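Side-chain contacts in IclR family transcriptional regulator (Brucella abortus, PDB 5WHM), which represses transcription as an IclR-type helix-turn-helix regulator, probably in response to a small effector sensed by its C-terminal domain: residues Leu127-Leu132 with Ser156-Ala161; Met99-Ala104 with Tyr131-Gln136; Ala122-Leu127 with Thr172-His177. One frame throughout, in Å; residues are numbered along the deposited sequence.

Contact 1: Leu127-Leu132 with Ser156-Ala161. With ACY (acetic acid), chain J.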
loop_
_atom_site.group_PDB
_atom_site.type_symbol
_atom_site.label_atom_id
_atom_site.label_comp_id
_atom_site.label_asym_id
_atom_site.label_seq_id
_atom_site.Cartn_x
_atom_site.Cartn_y
_atom_site.Cartn_z
ATOM N N LEU C 127 -12.423 -0.835 -12.330
ATOM C CA LEU C 127 -13.855 -0.734 -12.042
ATOM C C LEU C 127 -14.141 -0.518 -10.554
ATOM O O LEU C 127 -15.242 -0.828 -10.084
ATOM C CB LEU C 127 -14.586 -1.978 -12.565
ATOM C CG LEU C 127 -14.433 -2.272 -14.069
ATOM C CD1 LEU C 127 -14.937 -3.675 -14.466
ATOM C CD2 LEU C 127 -15.135 -1.208 -14.906
ATOM N N SER C 128 -13.173 0.021 -9.800
ATOM C CA SER C 128 -13.337 0.298 -8.380
ATOM C C SER C 128 -12.855 1.712 -8.052
ATOM O O SER C 128 -12.080 2.319 -8.795
ATOM C CB SER C 128 -12.562 -0.726 -7.517
ATOM O OG SER C 128 -13.059 -2.049 -7.698
HETATM N N MSE C 129 -13.350 2.236 -6.935
HETATM C CA MSE C 129 -12.853 3.470 -6.322
HETATM C C MSE C 129 -11.941 3.070 -5.176
HETATM O O MSE C 129 -12.295 2.205 -4.385
HETATM C CB MSE C 129 -14.024 4.346 -5.814
HETATM C CG MSE C 129 -14.980 4.844 -6.925
HETATM SE SE MSE C 129 -14.075 5.763 -8.407
HETATM C CE MSE C 129 -13.475 7.339 -7.440
ATOM N N VAL C 130 -10.746 3.659 -5.111
ATOM C CA VAL C 130 -9.750 3.354 -4.092
ATOM C C VAL C 130 -9.689 4.533 -3.126
ATOM O O VAL C 130 -9.432 5.663 -3.544
ATOM C CB VAL C 130 -8.364 3.119 -4.732
ATOM C CG1 VAL C 130 -7.347 2.714 -3.672
ATOM C CG2 VAL C 130 -8.468 2.061 -5.854
ATOM N N TYR C 131 -9.836 4.262 -1.837
ATOM C CA TYR C 131 -9.733 5.318 -0.821
ATOM C C TYR C 131 -8.269 5.760 -0.623
ATOM O O TYR C 131 -7.418 4.949 -0.236
ATOM C CB TYR C 131 -10.302 4.790 0.487
ATOM C CG TYR C 131 -11.800 5.018 0.679
ATOM C CD1 TYR C 131 -12.623 5.400 -0.373
ATOM C CD2 TYR C 131 -12.356 4.912 1.932
ATOM C CE1 TYR C 131 -13.987 5.632 -0.170
ATOM C CE2 TYR C 131 -13.692 5.141 2.144
ATOM C CZ TYR C 131 -14.508 5.490 1.096
ATOM O OH TYR C 131 -15.843 5.719 1.370
ATOM N N LEU C 132 -7.986 7.046 -0.847
ATOM C CA LEU C 132 -6.663 7.624 -0.617
ATOM C C LEU C 132 -6.520 8.216 0.776
ATOM O O LEU C 132 -5.399 8.270 1.321
ATOM C CB LEU C 132 -6.389 8.726 -1.648
ATOM C CG LEU C 132 -6.783 8.361 -3.084
ATOM C CD1 LEU C 132 -6.648 9.554 -4.058
ATOM C CD2 LEU C 132 -5.899 7.190 -3.528
ATOM N N SER C 156 -21.904 2.958 -5.582
ATOM C CA SER C 156 -21.394 3.849 -4.552
ATOM C C SER C 156 -21.528 5.302 -4.980
ATOM O O SER C 156 -21.419 5.633 -6.156
ATOM C CB SER C 156 -19.921 3.563 -4.231
ATOM O OG SER C 156 -19.092 3.748 -5.375
ATOM N N SER C 157 -21.697 6.186 -3.996
ATOM C CA SER C 157 -21.701 7.600 -4.331
ATOM C C SER C 157 -20.374 8.020 -4.974
ATOM O O SER C 157 -20.364 8.802 -5.939
ATOM C CB SER C 157 -22.038 8.431 -3.085
ATOM O OG SER C 157 -20.906 8.730 -2.295
ATOM N N VAL C 158 -19.245 7.494 -4.477
ATOM C CA VAL C 158 -17.959 7.912 -5.032
ATOM C C VAL C 158 -17.825 7.465 -6.484
ATOM O O VAL C 158 -17.342 8.229 -7.326
ATOM C CB VAL C 158 -16.779 7.405 -4.180
ATOM C CG1 VAL C 158 -16.577 8.318 -2.994
ATOM C CG2 VAL C 158 -16.974 5.947 -3.733
ATOM N N GLY C 159 -18.247 6.234 -6.796
ATOM C CA GLY C 159 -18.165 5.754 -8.176
ATOM C C GLY C 159 -19.056 6.527 -9.130
ATOM O O GLY C 159 -18.681 6.786 -10.281
ATOM N N ARG C 160 -20.264 6.880 -8.676
ATOM C CA ARG C 160 -21.204 7.624 -9.505
ATOM C C ARG C 160 -20.671 9.012 -9.834
ATOM O O ARG C 160 -20.740 9.463 -10.985
ATOM C CB ARG C 160 -22.553 7.722 -8.782
ATOM C CG ARG C 160 -23.295 6.387 -8.779
ATOM C CD ARG C 160 -24.366 6.291 -7.725
ATOM N NE ARG C 160 -25.184 5.098 -7.915
ATOM C CZ ARG C 160 -26.299 4.839 -7.238
ATOM N NH1 ARG C 160 -26.734 5.693 -6.310
ATOM N NH2 ARG C 160 -26.976 3.729 -7.493
ATOM N N ALA C 161 -20.141 9.705 -8.830
ATOM C CA ALA C 161 -19.580 11.027 -9.066
ATOM C C ALA C 161 -18.393 10.935 -10.007
ATOM O O ALA C 161 -18.187 11.816 -10.844
ATOM C CB ALA C 161 -19.145 11.657 -7.733
HETATM C C ACY J . -20.453 5.563 -0.966
HETATM O O ACY J . -19.768 6.452 -1.535
HETATM O OXT ACY J . -21.581 5.168 -1.371
HETATM C CH3 ACY J . -19.888 4.924 0.273
#
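Apolar packing of a helix against a sheet joins M129, on strand 128-135, to V158 and G159 in the first turn of helix 157-165, deep in the C-terminal domain. M129 is a selenomethionine whose CB is directed at the helix, and its CG does most of the touching. That atom settles 3.5 Å from G159 CA, directly against the helix backbone, and 3.9 Å from V158 CG2. Bends at chi2 and chi3 (-53° and -67°) then curl the chain over the helix backbone, leaving SE 4.1 Å from G159 CA.

The same turn is N-capped. S156 OG accepts from G159 N at 3.0 Å and also bonds P152 O, so the glycine that receives M129 is anchored by its N-H as well. In this GAF-related domain, the region that binds effectors in other IclR proteins, the start of the helix holds an acetic acid molecule, probably from the crystallisation liquor. S157 N donates to OXT of the ligand over 2.8 Å, nearly straight at 165°. The other oxygen, O, is gripped by S157 OG at 2.7 Å and by V158 N at 3.2 Å, while N234 ND2 bonds the ligand too. Backbone N-H groups at a helix start would favour a negatively charged guest, which is consistent with a pocket for a small carboxylate. V158 CG2 lies between M129 CG and the ligand, 3.6 Å from the ligand atom O.

Contact 2: Met99-Ala104 with Tyr131-Gln136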
loop_
_atom_site.group_PDB
_atom_site.type_symbol
_atom_site.label_atom_id
_atom_site.label_comp_id
_atom_site.label_asym_id
_atom_site.label_seq_id
_atom_site.Cartn_x
_atom_site.Cartn_y
_atom_site.Cartn_z
HETATM N N MSE C 99 0.529 14.923 -1.367
HETATM C CA MSE C 99 0.625 16.260 -0.765
HETATM C C MSE C 99 -0.727 17.011 -0.737
HETATM O O MSE C 99 -0.920 17.936 0.069
HETATM C CB MSE C 99 1.686 17.091 -1.489
HETATM C CG MSE C 99 3.134 16.706 -1.132
HETATM SE SE MSE C 99 3.559 16.841 0.796
HETATM C CE MSE C 99 3.094 18.711 1.091
ATOM N N ILE C 100 -1.677 16.597 -1.585
ATOM C CA ILE C 100 -2.988 17.237 -1.547
ATOM C C ILE C 100 -3.653 17.035 -0.192
ATOM O O ILE C 100 -4.482 17.856 0.214
ATOM C CB ILE C 100 -3.885 16.729 -2.708
ATOM C CG1 ILE C 100 -5.178 17.564 -2.744
ATOM C CG2 ILE C 100 -4.200 15.245 -2.547
ATOM C CD1 ILE C 100 -5.832 17.600 -4.072
ATOM N N ARG C 101 -3.257 15.994 0.561
ATOM C CA ARG C 101 -3.797 15.801 1.910
ATOM C C ARG C 101 -3.566 16.999 2.808
ATOM O O ARG C 101 -4.361 17.233 3.720
ATOM C CB ARG C 101 -3.196 14.571 2.603
ATOM C CG ARG C 101 -3.554 13.224 2.000
ATOM C CD ARG C 101 -2.796 12.105 2.775
ATOM N NE ARG C 101 -3.244 12.150 4.159
ATOM C CZ ARG C 101 -2.516 11.811 5.219
ATOM N NH1 ARG C 101 -1.251 11.368 5.086
ATOM N NH2 ARG C 101 -3.057 11.932 6.419
ATOM N N THR C 102 -2.474 17.746 2.625
ATOM C CA THR C 102 -2.266 18.867 3.541
ATOM C C THR C 102 -3.282 19.983 3.321
ATOM O O THR C 102 -3.516 20.783 4.229
ATOM C CB THR C 102 -0.847 19.431 3.419
ATOM O OG1 THR C 102 -0.707 20.102 2.160
ATOM C CG2 THR C 102 0.216 18.290 3.547
ATOM N N VAL C 103 -3.875 20.072 2.137
ATOM C CA VAL C 103 -4.977 21.009 1.912
ATOM C C VAL C 103 -6.316 20.365 2.231
ATOM O O VAL C 103 -7.164 20.962 2.892
ATOM C CB VAL C 103 -4.941 21.507 0.453
ATOM C CG1 VAL C 103 -6.232 22.238 0.104
ATOM C CG2 VAL C 103 -3.728 22.385 0.233
ATOM N N ALA C 104 -6.529 19.137 1.755
ATOM C CA ALA C 104 -7.855 18.529 1.847
ATOM C C ALA C 104 -8.165 18.072 3.265
ATOM O O ALA C 104 -9.281 18.276 3.754
ATOM C CB ALA C 104 -7.963 17.346 0.889
ATOM N N TYR C 131 -9.836 4.262 -1.837
ATOM C CA TYR C 131 -9.733 5.318 -0.821
ATOM C C TYR C 131 -8.269 5.760 -0.623
ATOM O O TYR C 131 -7.418 4.949 -0.236
ATOM C CB TYR C 131 -10.302 4.790 0.487
ATOM C CG TYR C 131 -11.800 5.018 0.679
ATOM C CD1 TYR C 131 -12.623 5.400 -0.373
ATOM C CD2 TYR C 131 -12.356 4.912 1.932
ATOM C CE1 TYR C 131 -13.987 5.632 -0.170
ATOM C CE2 TYR C 131 -13.692 5.141 2.144
ATOM C CZ TYR C 131 -14.508 5.490 1.096
ATOM O OH TYR C 131 -15.843 5.719 1.370
ATOM N N LEU C 132 -7.986 7.046 -0.847
ATOM C CA LEU C 132 -6.663 7.624 -0.617
ATOM C C LEU C 132 -6.520 8.216 0.776
ATOM O O LEU C 132 -5.399 8.270 1.321
ATOM C CB LEU C 132 -6.389 8.726 -1.648
ATOM C CG LEU C 132 -6.783 8.361 -3.084
ATOM C CD1 LEU C 132 -6.648 9.554 -4.058
ATOM C CD2 LEU C 132 -5.899 7.190 -3.528
ATOM N N ASP C 133 -7.632 8.656 1.360
ATOM C CA ASP C 133 -7.622 9.273 2.671
ATOM C C ASP C 133 -9.047 9.202 3.213
ATOM O O ASP C 133 -10.018 9.194 2.441
ATOM C CB ASP C 133 -7.100 10.726 2.650
ATOM C CG ASP C 133 -6.555 11.151 4.017
ATOM O OD1 ASP C 133 -6.117 12.301 4.188
ATOM O OD2 ASP C 133 -6.538 10.305 4.945
ATOM N N VAL C 134 -9.151 9.051 4.527
ATOM C CA VAL C 134 -10.418 8.943 5.244
ATOM C C VAL C 134 -10.240 9.674 6.561
ATOM O O VAL C 134 -9.253 9.450 7.271
ATOM C CB VAL C 134 -10.845 7.490 5.552
ATOM C CG1 VAL C 134 -12.256 7.478 6.180
ATOM C CG2 VAL C 134 -10.792 6.619 4.351
ATOM N N VAL C 135 -11.206 10.506 6.908
ATOM C CA VAL C 135 -11.210 11.230 8.168
ATOM C C VAL C 135 -12.559 10.993 8.820
ATOM O O VAL C 135 -13.595 11.067 8.150
ATOM C CB VAL C 135 -10.953 12.730 7.939
ATOM C CG1 VAL C 135 -11.436 13.539 9.095
ATOM C CG2 VAL C 135 -9.462 12.962 7.702
ATOM N N GLN C 136 -12.551 10.686 10.111
ATOM C CA GLN C 136 -13.776 10.481 10.862
ATOM C C GLN C 136 -14.036 11.662 11.782
ATOM O O GLN C 136 -13.100 12.251 12.345
ATOM C CB GLN C 136 -13.698 9.201 11.673
ATOM C CG GLN C 136 -13.560 8.023 10.782
ATOM C CD GLN C 136 -14.565 6.941 11.085
ATOM O OE1 GLN C 136 -14.899 6.130 10.213
ATOM N NE2 GLN C 136 -15.043 6.905 12.327
HETATM O O HOH W 1 -5.674 12.928 6.822
#
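A salt bridge between R101 and D133 ties the beginning of helix 101-115 to a classic beta bulge in strand 128-135, where L132 and D133 both face M121 of the adjoining strand. The bulge lies at the corner where the strand changes face, and D133 there directs its side chain at the helix. R101 NE donates to D133 OD1 over 2.9 Å, with an N-H...O angle of 153°. The side chains cross at about a right angle, and their guanidinium and carboxylate planes are also 89° apart. NE approaches OD1 from well above the carboxylate plane, unlike the flat, two-pronged pairing in which both carboxylate oxygens are used. A bend at chi3 (62°) sets NE toward D133. R101 CG also passes 3.5 Å from D133 OD1.

Both residues have further partners on the second subunit, so the buried pair belongs to the dimer interface: D133 OD2 makes a salt bridge with R145 of that subunit, and R101 NH1 donates to its M143 O. Within the chain, a water in the plane of the guanidinium closes a small ring, accepting from R101 NH2 at 2.8 Å and donating to D133 OD1 at 2.7 Å.

Contact 3: Ala122-Leu127 with Thr172-His177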
loop_
_atom_site.group_PDB
_atom_site.type_symbol
_atom_site.label_atom_id
_atom_site.label_comp_id
_atom_site.label_asym_id
_atom_site.label_seq_id
_atom_site.Cartn_x
_atom_site.Cartn_y
_atom_site.Cartn_z
ATOM N N ALA C 122 -11.089 9.669 -2.800
ATOM C CA ALA C 122 -10.957 8.434 -3.569
ATOM C C ALA C 122 -10.598 8.758 -5.013
ATOM O O ALA C 122 -10.847 9.866 -5.493
ATOM C CB ALA C 122 -12.256 7.606 -3.540
ATOM N N ALA C 123 -10.013 7.770 -5.707
ATOM C CA ALA C 123 -9.806 7.852 -7.151
ATOM C C ALA C 123 -10.011 6.460 -7.754
ATOM O O ALA C 123 -9.949 5.439 -7.059
ATOM C CB ALA C 123 -8.402 8.387 -7.500
ATOM N N ARG C 124 -10.260 6.430 -9.057
ATOM C CA ARG C 124 -10.631 5.189 -9.718
ATOM C C ARG C 124 -9.405 4.337 -10.040
ATOM O O ARG C 124 -8.363 4.863 -10.445
ATOM C CB ARG C 124 -11.389 5.487 -11.006
ATOM C CG ARG C 124 -11.851 4.237 -11.729
ATOM C CD ARG C 124 -12.709 4.579 -12.951
ATOM N NE ARG C 124 -11.922 5.183 -14.028
ATOM C CZ ARG C 124 -11.290 4.489 -14.973
ATOM N NH1 ARG C 124 -11.316 3.158 -14.976
ATOM N NH2 ARG C 124 -10.614 5.125 -15.911
ATOM N N ASP C 125 -9.546 3.018 -9.872
ATOM C CA ASP C 125 -8.630 2.025 -10.459
ATOM C C ASP C 125 -9.496 0.931 -11.081
ATOM O O ASP C 125 -10.190 0.203 -10.359
ATOM C CB ASP C 125 -7.637 1.441 -9.422
ATOM C CG ASP C 125 -6.758 0.286 -10.019
ATOM O OD1 ASP C 125 -6.982 -0.907 -9.710
ATOM O OD2 ASP C 125 -5.846 0.577 -10.831
ATOM N N ARG C 126 -9.476 0.855 -12.418
ATOM C CA ARG C 126 -10.292 -0.042 -13.242
ATOM C C ARG C 126 -11.769 0.157 -12.938
ATOM O O ARG C 126 -12.312 1.221 -13.244
ATOM C CB ARG C 126 -9.892 -1.514 -13.074
ATOM C CG ARG C 126 -8.567 -1.821 -13.725
ATOM C CD ARG C 126 -8.394 -3.303 -13.981
ATOM N NE ARG C 126 -7.016 -3.550 -14.342
ATOM C CZ ARG C 126 -6.521 -4.743 -14.629
ATOM N NH1 ARG C 126 -7.293 -5.828 -14.592
ATOM N NH2 ARG C 126 -5.248 -4.837 -14.949
ATOM N N LEU C 127 -12.423 -0.835 -12.330
ATOM C CA LEU C 127 -13.855 -0.734 -12.042
ATOM C C LEU C 127 -14.141 -0.518 -10.554
ATOM O O LEU C 127 -15.242 -0.828 -10.084
ATOM C CB LEU C 127 -14.586 -1.978 -12.565
ATOM C CG LEU C 127 -14.433 -2.272 -14.069
ATOM C CD1 LEU C 127 -14.937 -3.675 -14.466
ATOM C CD2 LEU C 127 -15.135 -1.208 -14.906
ATOM N N THR C 172 -19.082 5.825 -21.307
ATOM C CA THR C 172 -19.805 4.802 -22.057
ATOM C C THR C 172 -18.966 3.536 -22.214
ATOM O O THR C 172 -19.480 2.423 -22.048
ATOM C CB THR C 172 -20.230 5.352 -23.424
ATOM O OG1 THR C 172 -20.266 6.788 -23.373
ATOM C CG2 THR C 172 -21.625 4.832 -23.792
ATOM N N PHE C 173 -17.675 3.689 -22.525
ATOM C CA PHE C 173 -16.765 2.545 -22.600
ATOM C C PHE C 173 -16.744 1.747 -21.298
ATOM O O PHE C 173 -16.840 0.515 -21.311
ATOM C CB PHE C 173 -15.354 3.022 -22.941
ATOM C CG PHE C 173 -14.352 1.915 -23.009
ATOM C CD1 PHE C 173 -14.514 0.875 -23.913
ATOM C CD2 PHE C 173 -13.242 1.909 -22.175
ATOM C CE1 PHE C 173 -13.596 -0.154 -23.979
ATOM C CE2 PHE C 173 -12.317 0.881 -22.244
ATOM C CZ PHE C 173 -12.500 -0.150 -23.147
ATOM N N ILE C 174 -16.597 2.434 -20.160
ATOM C CA ILE C 174 -16.621 1.747 -18.868
ATOM C C ILE C 174 -17.972 1.073 -18.653
ATOM O O ILE C 174 -18.044 -0.088 -18.232
ATOM C CB ILE C 174 -16.304 2.732 -17.731
ATOM C CG1 ILE C 174 -14.827 3.113 -17.727
ATOM C CG2 ILE C 174 -16.727 2.151 -16.393
ATOM C CD1 ILE C 174 -14.525 4.280 -16.817
ATOM N N LEU C 175 -19.062 1.797 -18.931
ATOM C CA LEU C 175 -20.407 1.254 -18.724
ATOM C C LEU C 175 -20.698 0.087 -19.664
ATOM O O LEU C 175 -21.276 -0.923 -19.242
ATOM C CB LEU C 175 -21.458 2.347 -18.909
ATOM C CG LEU C 175 -21.458 3.490 -17.892
ATOM C CD1 LEU C 175 -22.728 4.295 -18.053
ATOM C CD2 LEU C 175 -21.309 2.978 -16.474
ATOM N N GLU C 176 -20.320 0.208 -20.939
ATOM C CA GLU C 176 -20.418 -0.939 -21.837
ATOM C C GLU C 176 -19.693 -2.132 -21.239
ATOM O O GLU C 176 -20.182 -3.262 -21.298
ATOM C CB GLU C 176 -19.854 -0.586 -23.216
ATOM N N HIS C 177 -18.556 -1.876 -20.593
ATOM C CA HIS C 177 -17.795 -2.923 -19.924
ATOM C C HIS C 177 -18.529 -3.479 -18.706
ATOM O O HIS C 177 -18.419 -4.672 -18.402
ATOM C CB HIS C 177 -16.432 -2.366 -19.511
ATOM C CG HIS C 177 -15.334 -3.355 -19.632
ATOM N ND1 HIS C 177 -14.976 -4.192 -18.599
ATOM C CD2 HIS C 177 -14.538 -3.677 -20.678
ATOM C CE1 HIS C 177 -13.990 -4.976 -18.997
ATOM N NE2 HIS C 177 -13.709 -4.684 -20.256
#
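R124 reaches from strand 118-125 to I174 on helix 168-181. CB is directed at the helix; CG lies opposite the backbone N (chi1 -178°), and CD prolongs this straight run across the gap without meeting the helix segment. A bend at chi3 (70°) places NE, and chi4 (88°) turns the guanidinium so that a face meets I174. NE stands 3.9 Å from I174 CD1, CZ 3.7 Å and NH2 4.1 Å, so the methyl lies over the centre of one face. At the edge, NH1 donates to R126 O over 2.8 Å, in the guanidinium plane and onto a carbonyl lone pair.

That carbonyl belongs to the tight beta-hairpin turn between strands 118-125 and 128-135, whose backbone angles at R126 and L127 are close to type II'. Within the same turn, L127 slides past I174 in the opposite direction, its CD2 4.0 Å from I174 CG2, while CD1 approaches H177 ND1 at 4.2 Å. M166 touches both R124 and I174, and C162 of helix 157-165 also packs on R124, which places the hairpin end beside a layer of helices.

The arginine thus divides its chemistry: the edge bond to R126 O limits rotation of the guanidinium and ties it to its own turn, leaving a flat face to pack against a hydrocarbon methyl, so the contact with the helix is probably largely dispersive, with no salt bridge between the two segments.

In the fold
All three contacts lie in the C-terminal domain and draw on the neighbouring antiparallel strands 118-125 and 128-135 of its six-stranded sheet. Contacts 1 and 3 have centres about 9 Å apart and use the successive helices 157-165 and 168-181; contact 1 begins at L127, where the first segment of contact 3 ends, and closes before the latter's second segment starts. Contact 2 sits about 15 Å from contact 1 and 22 Å from contact 3, centre to centre, at the far end of strand 128-135, where helix 101-115 arrives; its segments alternate with those of contact 3. One hairpin thus packs against the helix whose start holds the ligand and also carries residues that touch the second subunit.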